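Local coordinates for protein Bd3459 (Bdellovibrio bacteriovorus, PDB 5CEC) that is a predatory endopeptidase of the S13 family, probably with serine-type D-Ala-D-Ala carboxypeptidase activity, and is bound by the ankyrin-repeat immunity protein Bd3460, at residues S316-L321 against E377-V382; S43-A48 against M309-L314. The protein carries 1 engineered substitution. All blocks are in the same frame, centred on the assembly; numbering follows the deposited sequence.

Interactions 1 and 2 lie side by side, with centres about 8 Å apart, and share helix 307-322: interaction 2 uses its residues 309-314 and interaction 1 its residues 316-321. The two strands they reach, 40-48 and 376-385, are antiparallel neighbours in the same six-stranded sheet, where Ala-381 N and Cys-45 O, 3.0 Å apart, form a probable backbone hydrogen bond. Along the chain both segments of interaction 2 come before either segment of interaction 1. One helix therefore meets two adjoining strands, one from the start of the modelled chain and one from far later in it, by apolar packing in interaction 2 and by polar groups in interaction 1.

Interaction 1: S316-L321 against E377-V382; sequences SLDKSL and EIYFAV
Asp-318 of helix 307-322 meets Tyr-379 and Glu-377 of strand 376-385 through a single oxygen, OD2, which lies 2.6 Å from Tyr-379 OH and equally 2.6 Å from Glu-377 OE2. The phenol donates to OD2 on the anti lone pair, the one turned from OD1. OD2 lies in the plane of the tyrosine ring, at its edge, while the carboxylate is twisted 76° from that plane. The hydroxyl also sits against the aspartate stem, with Tyr-379 OH 3.2 Å from Asp-318 CB.

Reach explains how so few residues span the gap: the nearest CA atoms, those of Asp-318 and Tyr-379, are 9.9 Å apart. The tyrosine's CG stands anti to its own carbonyl carbon (chi1 -55°), sending the ring out from the strand to the helix. Glu-377 reaches back toward Asp-318 with its chain extended, and the two carboxylate planes stand 82° apart, nearly perpendicular. A water adds a second link: it donates to Asp-318 OD1 at 2.7 Å and, weakly, to Glu-377 OE2 at 3.5 Å. The 107 Å² buried in all is small, in keeping with a contact made by polar ends.

Next to Asp-318 in the helix, Leu-317 packs on Val-74, Thr-77 and Val-81 of helix 72-84. Strand 376-385 runs between strands 40-48 and 364-373, and its Phe-380 and Val-382 pack on helix 394-411, so helices lie against both faces of the sheet.

Interaction 2: S43-A48 against M309-L314; sequences SMCHMA and MMIKVL
Ile-311 of helix 307-322 packs on Cys-45 and Met-47 of strand 40-48, and it supplies 93 of the 176 Å² buried between the segments. The apolar contacts divide between its branches. CG1 approaches the cysteine sulfur, with Ile-311 CG1 3.5 Å from Cys-45 SG, whereas Ile-311 CG2 rests 3.8 Å from Met-47 CB. With CG2 anti to the backbone N and CG1 anti to the carbonyl carbon (chi1 -59°), the fork spreads over two strand residues whose CB atoms both point at the helix.

Between them the contact is with main chain: Ile-311 CD1 comes 4.1 Å from His-46 CA and 3.9 Å from Cys-45 O, the CB of His-46 pointing away from the helix. No hydrogen bond crosses the segments.

A covalent link lies next to this packing, since Cys-45 SG forms a disulfide with Cys-307, which precedes Ile-311 by four residues at the start of the same helix.

The segment axes approach to 8.5 Å and run 32° from parallel, a helix laid against a sheet. This is the layering of the beta-lactamase-clan domain, in which helices flank an antiparallel sheet, here with a disulfide fastening helix to strand.

Interaction 1: S316-L321 against E377-V382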
loop_
_atom_site.group_PDB
_atom_site.type_symbol
_atom_site.label_atom_id
_atom_site.label_comp_id
_atom_site.label_asym_id
_atom_site.label_seq_id
_atom_site.Cartn_x
_atom_site.Cartn_y
_atom_site.Cartn_z
ATOM N N SER A 316 1.660 -5.370 20.830
ATOM C CA SER A 316 0.288 -5.135 21.279
ATOM C C SER A 316 -0.753 -5.523 20.242
ATOM O O SER A 316 -1.808 -6.064 20.591
ATOM C CB SER A 316 0.106 -3.684 21.739
ATOM O OG SER A 316 0.886 -3.405 22.882
ATOM N N LEU A 317 -0.491 -5.231 18.958
ATOM C CA LEU A 317 -1.391 -5.610 17.902
ATOM C C LEU A 317 -1.493 -7.122 17.809
ATOM O O LEU A 317 -2.601 -7.679 17.666
ATOM C CB LEU A 317 -0.912 -4.992 16.582
ATOM C CG LEU A 317 -1.747 -5.344 15.345
ATOM C CD1 LEU A 317 -3.220 -4.968 15.497
ATOM C CD2 LEU A 317 -1.164 -4.637 14.139
ATOM N N ASP A 318 -0.339 -7.788 17.817
ATOM C CA ASP A 318 -0.304 -9.242 17.777
ATOM C C ASP A 318 -1.114 -9.827 18.949
ATOM O O ASP A 318 -1.897 -10.779 18.769
ATOM C CB ASP A 318 1.139 -9.740 17.785
ATOM C CG ASP A 318 1.378 -10.978 16.942
ATOM O OD1 ASP A 318 0.453 -11.497 16.281
ATOM O OD2 ASP A 318 2.545 -11.434 16.952
ATOM N N LYS A 319 -0.955 -9.248 20.131
ATOM C CA LYS A 319 -1.627 -9.754 21.334
ATOM C C LYS A 319 -3.137 -9.620 21.174
ATOM O O LYS A 319 -3.879 -10.581 21.418
ATOM C CB LYS A 319 -1.181 -8.999 22.581
ATOM C CG LYS A 319 -1.832 -9.525 23.862
ATOM C CD LYS A 319 -1.307 -8.756 25.046
ATOM C CE LYS A 319 -1.973 -9.202 26.324
ATOM N NZ LYS A 319 -1.506 -8.408 27.496
ATOM N N SER A 320 -3.594 -8.450 20.717
ATOM C CA SER A 320 -5.025 -8.213 20.558
ATOM C C SER A 320 -5.627 -9.112 19.466
ATOM O O SER A 320 -6.732 -9.658 19.632
ATOM C CB SER A 320 -5.289 -6.738 20.267
ATOM O OG SER A 320 -4.918 -5.918 21.387
ATOM N N LEU A 321 -4.918 -9.280 18.350
ATOM C CA LEU A 321 -5.381 -10.194 17.306
ATOM C C LEU A 321 -5.410 -11.646 17.768
ATOM O O LEU A 321 -6.364 -12.364 17.465
ATOM C CB LEU A 321 -4.506 -10.069 16.062
ATOM C CG LEU A 321 -4.633 -8.729 15.332
ATOM C CD1 LEU A 321 -3.509 -8.619 14.310
ATOM C CD2 LEU A 321 -6.004 -8.572 14.669
ATOM N N GLU A 377 9.090 -16.073 15.547
ATOM C CA GLU A 377 8.540 -14.837 15.051
ATOM C C GLU A 377 9.314 -13.697 15.681
ATOM O O GLU A 377 9.478 -13.653 16.896
ATOM C CB GLU A 377 7.074 -14.728 15.443
ATOM C CG GLU A 377 6.394 -13.432 15.043
ATOM C CD GLU A 377 4.987 -13.240 15.612
ATOM O OE1 GLU A 377 4.537 -13.999 16.486
ATOM O OE2 GLU A 377 4.328 -12.289 15.191
ATOM N N ILE A 378 9.807 -12.780 14.860
ATOM C CA ILE A 378 10.582 -11.639 15.340
ATOM C C ILE A 378 9.949 -10.353 14.822
ATOM O O ILE A 378 9.740 -10.194 13.609
ATOM C CB ILE A 378 12.041 -11.706 14.898
ATOM C CG1 ILE A 378 12.683 -13.042 15.262
ATOM C CG2 ILE A 378 12.844 -10.544 15.484
ATOM C CD1 ILE A 378 14.029 -13.222 14.665
ATOM N N TYR A 379 9.659 -9.402 15.719
ATOM C CA TYR A 379 9.200 -8.070 15.301
ATOM C C TYR A 379 10.379 -7.198 14.895
ATOM O O TYR A 379 11.471 -7.295 15.471
ATOM C CB TYR A 379 8.479 -7.349 16.461
ATOM C CG TYR A 379 7.336 -8.130 17.058
ATOM C CD1 TYR A 379 6.290 -8.581 16.259
ATOM C CD2 TYR A 379 7.286 -8.433 18.421
ATOM C CE1 TYR A 379 5.242 -9.301 16.784
ATOM C CE2 TYR A 379 6.235 -9.147 18.954
ATOM C CZ TYR A 379 5.224 -9.603 18.139
ATOM O OH TYR A 379 4.188 -10.342 18.666
ATOM N N PHE A 380 10.179 -6.351 13.893
ATOM C CA PHE A 380 11.226 -5.434 13.482
ATOM C C PHE A 380 10.646 -4.110 13.033
ATOM O O PHE A 380 9.479 -4.027 12.652
ATOM C CB PHE A 380 12.045 -6.053 12.319
ATOM C CG PHE A 380 11.319 -6.063 11.005
ATOM C CD1 PHE A 380 11.379 -4.964 10.172
ATOM C CD2 PHE A 380 10.503 -7.135 10.639
ATOM C CE1 PHE A 380 10.664 -4.946 8.987
ATOM C CE2 PHE A 380 9.782 -7.102 9.477
ATOM C CZ PHE A 380 9.871 -6.015 8.655
ATOM N N ALA A 381 11.497 -3.099 13.052
ATOM C CA ALA A 381 11.203 -1.813 12.417
ATOM C C ALA A 381 12.483 -1.201 11.910
ATOM O O ALA A 381 13.518 -1.242 12.596
ATOM C CB ALA A 381 10.468 -0.865 13.326
ATOM N N VAL A 382 12.418 -0.682 10.683
ATOM C CA VAL A 382 13.569 -0.015 10.053
ATOM C C VAL A 382 13.141 1.368 9.603
ATOM O O VAL A 382 12.187 1.492 8.823
ATOM C CB VAL A 382 14.108 -0.788 8.818
ATOM C CG1 VAL A 382 15.421 -0.189 8.342
ATOM C CG2 VAL A 382 14.263 -2.270 9.103
HETATM O O HOH W 1 1.105 -12.788 14.015
#

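Interaction 2: S43-A48 against M309-L314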
loop_
_atom_site.group_PDB
_atom_site.type_symbol
_atom_site.label_atom_id
_atom_site.label_comp_id
_atom_site.label_asym_id
_atom_site.label_seq_id
_atom_site.Cartn_x
_atom_site.Cartn_y
_atom_site.Cartn_z
ATOM N N SER A 43 17.152 4.533 12.463
ATOM C CA SER A 43 17.205 3.482 13.478
ATOM C C SER A 43 16.599 2.186 13.001
ATOM O O SER A 43 15.640 2.200 12.252
ATOM C CB SER A 43 16.482 3.930 14.761
ATOM O OG SER A 43 16.636 3.016 15.820
ATOM N N MET A 44 17.145 1.070 13.501
ATOM C CA MET A 44 16.541 -0.251 13.360
ATOM C C MET A 44 16.514 -0.923 14.697
ATOM O O MET A 44 17.479 -0.877 15.471
ATOM C CB MET A 44 17.313 -1.127 12.356
ATOM C CG MET A 44 16.739 -2.518 12.188
ATOM S SD MET A 44 17.526 -3.420 10.845
ATOM C CE MET A 44 16.567 -4.929 10.854
ATOM N N CYS A 45 15.419 -1.607 14.940
ATOM C CA CYS A 45 15.264 -2.339 16.190
ATOM C C CYS A 45 14.478 -3.640 15.914
ATOM O O CYS A 45 13.820 -3.788 14.885
ATOM C CB CYS A 45 14.637 -1.433 17.329
ATOM S SG CYS A 45 13.051 -0.715 16.824
ATOM N N HIS A 46 14.557 -4.578 16.844
ATOM C CA HIS A 46 13.858 -5.839 16.730
ATOM C C HIS A 46 13.625 -6.476 18.103
ATOM O O HIS A 46 14.295 -6.129 19.066
ATOM C CB HIS A 46 14.619 -6.802 15.821
ATOM C CG HIS A 46 15.896 -7.317 16.384
ATOM N ND1 HIS A 46 17.087 -6.648 16.274
ATOM C CD2 HIS A 46 16.157 -8.444 17.090
ATOM C CE1 HIS A 46 18.041 -7.359 16.843
ATOM N NE2 HIS A 46 17.501 -8.447 17.362
ATOM N N MET A 47 12.704 -7.439 18.189
ATOM C CA MET A 47 12.493 -8.162 19.440
ATOM C C MET A 47 11.824 -9.480 19.092
ATOM O O MET A 47 10.833 -9.477 18.357
ATOM C CB MET A 47 11.591 -7.379 20.402
ATOM C CG MET A 47 11.473 -8.024 21.772
ATOM S SD MET A 47 10.352 -7.137 22.842
ATOM C CE MET A 47 8.843 -7.815 22.124
ATOM N N ALA A 48 12.308 -10.596 19.657
ATOM C CA ALA A 48 11.608 -11.878 19.464
ATOM C C ALA A 48 10.226 -11.774 20.117
ATOM O O ALA A 48 10.092 -11.233 21.224
ATOM C CB ALA A 48 12.395 -13.018 20.079
ATOM N N MET A 309 8.862 2.315 19.968
ATOM C CA MET A 309 7.408 2.413 19.968
ATOM C C MET A 309 6.793 1.523 18.874
ATOM O O MET A 309 5.718 0.933 19.062
ATOM C CB MET A 309 6.939 3.856 19.802
ATOM C CG MET A 309 6.925 4.657 21.086
ATOM S SD MET A 309 5.781 4.043 22.344
ATOM C CE MET A 309 4.396 3.538 21.371
ATOM N N MET A 310 7.441 1.449 17.709
ATOM C CA MET A 310 6.946 0.571 16.659
ATOM C C MET A 310 6.944 -0.910 17.066
ATOM O O MET A 310 6.006 -1.653 16.774
ATOM C CB MET A 310 7.720 0.823 15.364
ATOM C CG MET A 310 7.538 2.214 14.782
ATOM S SD MET A 310 5.807 2.698 14.487
ATOM C CE MET A 310 5.369 3.548 15.994
ATOM N N ILE A 311 7.986 -1.344 17.764
ATOM C CA ILE A 311 8.026 -2.710 18.285
ATOM C C ILE A 311 6.896 -2.927 19.295
ATOM O O ILE A 311 6.216 -3.936 19.243
ATOM C CB ILE A 311 9.373 -3.023 18.919
ATOM C CG1 ILE A 311 10.504 -2.838 17.887
ATOM C CG2 ILE A 311 9.355 -4.427 19.505
ATOM C CD1 ILE A 311 10.393 -3.738 16.661
ATOM N N LYS A 312 6.675 -1.978 20.189
ATOM C CA LYS A 312 5.595 -2.098 21.174
ATOM C C LYS A 312 4.219 -2.180 20.534
ATOM O O LYS A 312 3.362 -2.967 20.919
ATOM C CB LYS A 312 5.612 -0.970 22.185
ATOM C CG LYS A 312 6.844 -0.939 23.089
ATOM C CD LYS A 312 6.841 0.287 23.989
ATOM C CE LYS A 312 5.808 0.185 25.100
ATOM N NZ LYS A 312 6.163 -0.797 26.175
ATOM N N VAL A 313 4.047 -1.402 19.469
ATOM C CA VAL A 313 2.808 -1.448 18.703
ATOM C C VAL A 313 2.607 -2.824 18.086
ATOM O O VAL A 313 1.489 -3.373 18.149
ATOM C CB VAL A 313 2.799 -0.323 17.637
ATOM C CG1 VAL A 313 1.727 -0.547 16.574
ATOM C CG2 VAL A 313 2.601 1.022 18.319
ATOM N N LEU A 314 3.659 -3.381 17.493
ATOM C CA LEU A 314 3.554 -4.735 16.914
ATOM C C LEU A 314 3.194 -5.784 17.980
ATOM O O LEU A 314 2.314 -6.634 17.763
ATOM C CB LEU A 314 4.827 -5.125 16.188
ATOM C CG LEU A 314 5.015 -4.331 14.861
ATOM C CD1 LEU A 314 6.482 -4.360 14.457
ATOM C CD2 LEU A 314 4.110 -4.835 13.741
#